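Local coordinates for protein multisubunit Na+/H+ antiporter, D subunit (Anoxybacillus flavithermus, PDB 6Z16) that probably works as one of the membrane subunits of an Mrp-type complex that exchanges sodium ions for protons across the cell membrane, at residues V73-L81 and F469-L477; L205-I213 and F264-L275. All coordinates share one frame; numbering follows the deposited sequence.

Contact 1: residues V73-L81 and F469-L477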
# COMPACT_ATOMS: atom_id res chain seq x y z
N VAL D 73 54.37 2.30 -5.07
CA VAL D 73 55.61 2.14 -5.83
C VAL D 73 56.56 1.28 -5.02
O VAL D 73 56.85 1.59 -3.86
CB VAL D 73 56.25 3.49 -6.17
CG1 VAL D 73 57.53 3.28 -6.92
CG2 VAL D 73 55.31 4.34 -6.97
N SER D 74 57.04 0.20 -5.62
CA SER D 74 58.10 -0.61 -5.06
C SER D 74 59.31 -0.50 -5.98
O SER D 74 59.28 -0.97 -7.12
CB SER D 74 57.68 -2.07 -4.89
OG SER D 74 58.72 -2.82 -4.31
N ASP D 75 60.34 0.18 -5.49
CA ASP D 75 61.67 0.14 -6.06
C ASP D 75 62.48 -0.90 -5.29
O ASP D 75 61.94 -1.66 -4.49
CB ASP D 75 62.31 1.53 -6.04
CG ASP D 75 62.23 2.19 -4.68
OD1 ASP D 75 61.56 1.64 -3.78
OD2 ASP D 75 62.85 3.26 -4.51
N SER D 76 63.79 -0.95 -5.53
CA SER D 76 64.58 -2.03 -4.95
C SER D 76 64.85 -1.82 -3.47
O SER D 76 64.91 -2.79 -2.71
CB SER D 76 65.88 -2.20 -5.72
OG SER D 76 66.62 -3.29 -5.22
N LEU D 77 64.97 -0.56 -3.04
CA LEU D 77 65.20 -0.27 -1.63
C LEU D 77 64.00 -0.64 -0.77
O LEU D 77 64.16 -1.21 0.32
CB LEU D 77 65.56 1.21 -1.45
CG LEU D 77 65.75 1.68 -0.02
CD1 LEU D 77 66.85 0.92 0.69
CD2 LEU D 77 66.03 3.16 -0.02
N SER D 78 62.80 -0.33 -1.25
CA SER D 78 61.60 -0.67 -0.49
C SER D 78 61.38 -2.18 -0.43
O SER D 78 60.94 -2.69 0.60
CB SER D 78 60.39 0.02 -1.11
OG SER D 78 60.18 -0.42 -2.43
N ALA D 79 61.74 -2.91 -1.49
CA ALA D 79 61.63 -4.36 -1.47
C ALA D 79 62.63 -4.99 -0.51
O ALA D 79 62.31 -5.95 0.19
CB ALA D 79 61.82 -4.91 -2.88
N LEU D 80 63.85 -4.44 -0.46
CA LEU D 80 64.84 -4.89 0.51
C LEU D 80 64.38 -4.63 1.94
O LEU D 80 64.56 -5.49 2.82
CB LEU D 80 66.18 -4.20 0.26
CG LEU D 80 66.98 -4.63 -0.97
CD1 LEU D 80 68.10 -3.66 -1.22
CD2 LEU D 80 67.52 -6.01 -0.74
N LEU D 81 63.78 -3.47 2.18
CA LEU D 81 63.28 -3.16 3.52
C LEU D 81 62.10 -4.03 3.91
O LEU D 81 61.97 -4.41 5.08
CB LEU D 81 62.91 -1.68 3.60
CG LEU D 81 64.13 -0.77 3.59
CD1 LEU D 81 63.75 0.66 3.32
CD2 LEU D 81 64.82 -0.88 4.92
N PHE D 469 71.28 -5.63 -6.01
CA PHE D 469 70.04 -5.03 -5.52
C PHE D 469 70.29 -3.62 -5.01
O PHE D 469 69.57 -2.68 -5.36
CB PHE D 469 69.45 -5.89 -4.41
CG PHE D 469 69.14 -7.29 -4.81
CD1 PHE D 469 68.04 -7.58 -5.61
CD2 PHE D 469 69.92 -8.34 -4.36
CE1 PHE D 469 67.76 -8.87 -5.97
CE2 PHE D 469 69.63 -9.64 -4.72
CZ PHE D 469 68.55 -9.91 -5.53
N VAL D 470 71.34 -3.46 -4.19
CA VAL D 470 71.69 -2.16 -3.64
C VAL D 470 72.19 -1.23 -4.74
O VAL D 470 71.98 -0.02 -4.68
CB VAL D 470 72.72 -2.36 -2.51
CG1 VAL D 470 73.14 -1.05 -1.89
CG2 VAL D 470 72.15 -3.27 -1.45
N LEU D 471 72.77 -1.78 -5.80
CA LEU D 471 73.20 -0.95 -6.93
C LEU D 471 72.01 -0.39 -7.69
O LEU D 471 72.01 0.78 -8.08
CB LEU D 471 74.11 -1.75 -7.86
CG LEU D 471 74.65 -0.96 -9.05
CD1 LEU D 471 75.50 0.20 -8.57
CD2 LEU D 471 75.43 -1.85 -9.99
N ASP D 472 70.96 -1.20 -7.90
CA ASP D 472 69.76 -0.66 -8.53
C ASP D 472 69.03 0.31 -7.62
O ASP D 472 68.45 1.30 -8.10
CB ASP D 472 68.83 -1.79 -8.95
CG ASP D 472 69.36 -2.56 -10.14
OD1 ASP D 472 70.13 -1.97 -10.92
OD2 ASP D 472 69.01 -3.74 -10.29
N ALA D 473 69.07 0.08 -6.30
CA ALA D 473 68.51 1.03 -5.35
C ALA D 473 69.23 2.37 -5.41
O ALA D 473 68.59 3.42 -5.41
CB ALA D 473 68.56 0.45 -3.94
N VAL D 474 70.56 2.35 -5.50
CA VAL D 474 71.33 3.59 -5.61
C VAL D 474 71.06 4.27 -6.95
O VAL D 474 70.91 5.50 -7.01
CB VAL D 474 72.83 3.30 -5.41
CG1 VAL D 474 73.69 4.47 -5.80
CG2 VAL D 474 73.09 2.98 -3.96
N ASN D 475 70.93 3.49 -8.02
CA ASN D 475 70.63 4.06 -9.33
C ASN D 475 69.25 4.71 -9.39
O ASN D 475 69.04 5.61 -10.21
CB ASN D 475 70.72 2.99 -10.41
CG ASN D 475 72.14 2.58 -10.68
OD1 ASN D 475 73.04 3.41 -10.75
ND2 ASN D 475 72.36 1.28 -10.82
N VAL D 476 68.31 4.29 -8.54
CA VAL D 476 67.04 5.00 -8.52
C VAL D 476 67.01 6.12 -7.47
O VAL D 476 66.21 7.06 -7.61
CB VAL D 476 65.85 4.03 -8.33
CG1 VAL D 476 65.67 3.62 -6.87
CG2 VAL D 476 64.57 4.59 -8.93
N LEU D 477 67.88 6.09 -6.46
CA LEU D 477 67.86 7.15 -5.46
C LEU D 477 68.56 8.42 -5.94
O LEU D 477 68.03 9.52 -5.74
CB LEU D 477 68.50 6.68 -4.16
CG LEU D 477 67.62 5.72 -3.38
CD1 LEU D 477 68.40 5.16 -2.22
CD2 LEU D 477 66.37 6.40 -2.91
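Ser-76 reaches across to the backbone of Phe-469, its OG donating a hydrogen bond of 3.0 Å to Phe-469 O. This is helix-on-helix packing at the N-capped start of helix 76-99, a predicted transmembrane helix, which lies against the end of helix 463-477, the short segment axes 8.8 Å apart with 134° between their N-to-C directions. OG stands anti to the Ser-76 N (chi1 -177°), which carries it out to the neighbouring helix, where it meets the carbonyl from above its plane. Phe-469 O also takes the helical bond from Ala-473 N, so two donors grip it. Ala-473, with just a methyl to place there, lets the backbones come close, Ser-76 CA lying 5.0 Å from Ala-473 CA; its CB rests 4.0 Å from Leu-77 CB. Leu-77 CD2 meets Leu-477 CD1 at 3.8 Å, the two side chains at about a right angle, while Leu-80 CD1 touches Phe-469 CB and Val-470 CG2. Further out, Tyr-254 and Leu-257 of helix 249-263 cover Leu-77 and Leu-477. Asp-75 is the N-cap: its OD1 accepts a weak bond from Ser-78 N, and OD2 forms a salt bridge with Arg-258. That same Asp-75 OD2 lies 3.7 Å from Val-476 CG1.

Contact 2: residues L205-I213 and F264-L275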
# COMPACT_ATOMS: atom_id res chain seq x y z
N LEU D 205 59.93 26.33 0.44
CA LEU D 205 60.24 24.91 0.29
C LEU D 205 61.35 24.48 1.24
O LEU D 205 61.31 23.38 1.78
CB LEU D 205 60.61 24.62 -1.16
CG LEU D 205 59.47 24.80 -2.16
CD1 LEU D 205 59.98 24.64 -3.57
CD2 LEU D 205 58.37 23.81 -1.87
N THR D 206 62.32 25.37 1.47
CA THR D 206 63.36 25.10 2.46
C THR D 206 62.76 25.03 3.86
O THR D 206 63.13 24.15 4.65
CB THR D 206 64.43 26.19 2.38
OG1 THR D 206 64.92 26.28 1.04
CG2 THR D 206 65.58 25.86 3.30
N VAL D 207 61.81 25.93 4.17
CA VAL D 207 61.18 25.92 5.49
C VAL D 207 60.38 24.63 5.70
O VAL D 207 60.41 24.02 6.78
CB VAL D 207 60.30 27.17 5.67
CG1 VAL D 207 59.66 27.18 7.04
CG2 VAL D 207 61.11 28.42 5.47
N ILE D 208 59.69 24.16 4.66
CA ILE D 208 58.88 22.95 4.82
C ILE D 208 59.76 21.70 4.86
O ILE D 208 59.44 20.74 5.57
CB ILE D 208 57.79 22.86 3.73
CG1 ILE D 208 56.94 24.12 3.70
CG2 ILE D 208 56.83 21.73 3.99
CD1 ILE D 208 56.41 24.53 5.04
N ALA D 209 60.90 21.72 4.15
CA ALA D 209 61.86 20.63 4.26
C ALA D 209 62.43 20.52 5.67
O ALA D 209 62.58 19.41 6.20
CB ALA D 209 62.98 20.82 3.24
N VAL D 210 62.73 21.66 6.30
CA VAL D 210 63.17 21.64 7.69
C VAL D 210 62.06 21.14 8.62
O VAL D 210 62.33 20.40 9.58
CB VAL D 210 63.68 23.04 8.09
CG1 VAL D 210 64.01 23.13 9.56
CG2 VAL D 210 64.91 23.38 7.29
N LEU D 211 60.80 21.45 8.30
CA LEU D 211 59.69 20.94 9.10
C LEU D 211 59.54 19.42 8.97
O LEU D 211 59.25 18.73 9.95
CB LEU D 211 58.40 21.65 8.72
CG LEU D 211 57.13 21.29 9.47
CD1 LEU D 211 57.30 21.46 10.96
CD2 LEU D 211 56.02 22.19 8.98
N PHE D 212 59.77 18.88 7.76
CA PHE D 212 59.78 17.42 7.60
C PHE D 212 60.94 16.76 8.33
O PHE D 212 60.79 15.64 8.81
CB PHE D 212 59.82 17.01 6.13
CG PHE D 212 58.53 17.18 5.40
CD1 PHE D 212 57.43 16.40 5.73
CD2 PHE D 212 58.43 18.04 4.32
CE1 PHE D 212 56.24 16.54 5.06
CE2 PHE D 212 57.24 18.17 3.64
CZ PHE D 212 56.15 17.42 4.00
N ILE D 213 62.10 17.43 8.38
CA ILE D 213 63.21 16.96 9.21
C ILE D 213 62.79 16.84 10.66
O ILE D 213 63.06 15.83 11.32
CB ILE D 213 64.44 17.88 9.08
CG1 ILE D 213 65.02 17.85 7.68
CG2 ILE D 213 65.52 17.49 10.06
CD1 ILE D 213 66.06 18.91 7.47
N PHE D 264 63.12 17.31 -2.32
CA PHE D 264 63.84 18.57 -2.12
C PHE D 264 65.27 18.41 -2.61
O PHE D 264 66.12 17.88 -1.89
CB PHE D 264 63.78 18.96 -0.65
CG PHE D 264 62.39 19.09 -0.12
CD1 PHE D 264 61.59 20.17 -0.45
CD2 PHE D 264 61.87 18.13 0.73
CE1 PHE D 264 60.31 20.28 0.03
CE2 PHE D 264 60.58 18.24 1.22
CZ PHE D 264 59.80 19.31 0.87
N THR D 265 65.53 18.87 -3.83
CA THR D 265 66.86 18.81 -4.42
C THR D 265 67.47 20.17 -4.69
O THR D 265 68.69 20.31 -4.60
CB THR D 265 66.83 18.01 -5.74
OG1 THR D 265 66.01 18.69 -6.69
CG2 THR D 265 66.29 16.61 -5.51
N HIS D 266 66.67 21.17 -5.04
CA HIS D 266 67.17 22.53 -5.18
C HIS D 266 67.50 23.12 -3.81
O HIS D 266 66.86 22.80 -2.81
CB HIS D 266 66.16 23.42 -5.88
CG HIS D 266 66.03 23.16 -7.34
ND1 HIS D 266 65.21 22.18 -7.85
CD2 HIS D 266 66.59 23.77 -8.41
CE1 HIS D 266 65.29 22.19 -9.17
NE2 HIS D 266 66.12 23.15 -9.53
N ASP D 267 68.50 24.01 -3.81
CA ASP D 267 69.05 24.65 -2.61
C ASP D 267 69.46 23.61 -1.57
O ASP D 267 68.97 23.58 -0.44
CB ASP D 267 68.07 25.69 -2.04
CG ASP D 267 67.89 26.88 -2.96
OD1 ASP D 267 68.83 27.21 -3.70
OD2 ASP D 267 66.80 27.49 -2.94
N ALA D 268 70.37 22.75 -2.00
CA ALA D 268 70.72 21.55 -1.24
C ALA D 268 71.75 21.81 -0.16
O ALA D 268 71.86 21.01 0.78
CB ALA D 268 71.25 20.49 -2.20
N ALA D 269 72.49 22.92 -0.26
CA ALA D 269 73.61 23.19 0.63
C ALA D 269 73.16 23.39 2.06
O ALA D 269 73.73 22.81 3.00
CB ALA D 269 74.39 24.40 0.12
N TYR D 270 72.09 24.18 2.25
CA TYR D 270 71.58 24.49 3.59
C TYR D 270 71.01 23.24 4.25
O TYR D 270 71.29 22.97 5.43
CB TYR D 270 70.52 25.58 3.49
CG TYR D 270 69.93 25.99 4.82
CD1 TYR D 270 70.61 26.85 5.66
CD2 TYR D 270 68.69 25.50 5.23
CE1 TYR D 270 70.08 27.22 6.87
CE2 TYR D 270 68.16 25.86 6.44
CZ TYR D 270 68.85 26.72 7.25
OH TYR D 270 68.32 27.08 8.46
N THR D 271 70.21 22.47 3.51
CA THR D 271 69.58 21.29 4.08
C THR D 271 70.61 20.22 4.41
O THR D 271 70.51 19.55 5.45
CB THR D 271 68.53 20.75 3.12
OG1 THR D 271 69.14 20.45 1.86
CG2 THR D 271 67.42 21.76 2.91
N HIS D 272 71.64 20.07 3.57
CA HIS D 272 72.64 19.06 3.85
C HIS D 272 73.58 19.46 4.98
O HIS D 272 74.00 18.59 5.75
CB HIS D 272 73.43 18.71 2.59
CG HIS D 272 72.61 17.96 1.60
ND1 HIS D 272 72.02 18.55 0.51
CD2 HIS D 272 72.19 16.67 1.59
CE1 HIS D 272 71.33 17.65 -0.16
NE2 HIS D 272 71.41 16.50 0.48
N THR D 273 73.91 20.75 5.14
CA THR D 273 74.72 21.09 6.30
C THR D 273 73.91 21.00 7.60
O THR D 273 74.47 20.63 8.65
CB THR D 273 75.38 22.47 6.13
OG1 THR D 273 76.29 22.69 7.20
CG2 THR D 273 74.40 23.60 6.10
N LEU D 274 72.59 21.23 7.53
CA LEU D 274 71.75 20.98 8.70
C LEU D 274 71.70 19.50 9.06
O LEU D 274 71.81 19.15 10.24
CB LEU D 274 70.34 21.51 8.44
CG LEU D 274 69.36 21.33 9.60
CD1 LEU D 274 69.85 22.08 10.81
CD2 LEU D 274 67.98 21.79 9.21
N LEU D 275 71.57 18.63 8.05
CA LEU D 275 71.57 17.19 8.29
C LEU D 275 72.90 16.71 8.85
O LEU D 275 72.93 15.84 9.73
CB LEU D 275 71.23 16.43 7.01
CG LEU D 275 69.79 16.49 6.52
CD1 LEU D 275 69.66 15.84 5.17
CD2 LEU D 275 68.90 15.80 7.54
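Ala-209 points its CB at the face of the Phe-264 ring, a CH-pi contact in which the methyl lies 3.8 Å from the ring centroid and 10° off its normal. This is the tight end. Phe-264 has CG anti to its carbonyl carbon (chi1 -57°), which lays the ring against helix 203-219; there CE2 also meets Phe-212 CD2 at 3.8 Å, those side chains crossing at about a right angle. With an alanine in place of Phe-264, the methyl of Ala-209 would probably lose the ring it rests on and a gap would open beside Phe-212. Ile-196 and Thr-259 pack on the same side chain.

Beyond it the helices stand well apart, their short axes 10.7 Å from each other and 21° from parallel, and only side-chain ends bridge them. Thr-206 CG2 touches Tyr-270 CD2 at 3.7 Å, Val-210 CG2 comes to the edge of the same ring, and Leu-274 CD2 meets Ile-213 CD1 at 3.9 Å. Thr-631 and Trp-634 of a neighbouring subunit take the Tyr-270 hydroxyl and ring. The solvent side is looser still: exposed, poorly ordered Asp-267 brings just its CB within 4.4 Å of Thr-206 OG1. Near-parallel helices, both predicted to span the membrane and joined by apolar side chains, are in keeping with the membrane fold shared by Mrp antiporters and NADH:quinone oxidoreductase.

How the contacts relate
From the N terminus the chain runs through two helices and the hairpin of strands 57-60 and 71-74, whose last residues already belong to 73-81, the first half of contact 1. That loop stays open for 387 residues. Within it the chain lays down 205-213 and, 50 residues later, returns with 264-275, so contact 2 opens and closes before 469-477 completes contact 1; the two nest and do not cross. Their centres lie 23 Å apart and their nearest atoms about 7 Å. Helix 249-263 links them, its side chains packing on both. Contact 1 ties the start of helix 76-99 to helix 463-477 near the C terminus, whereas contact 2 joins two middle helices beside a neighbouring subunit.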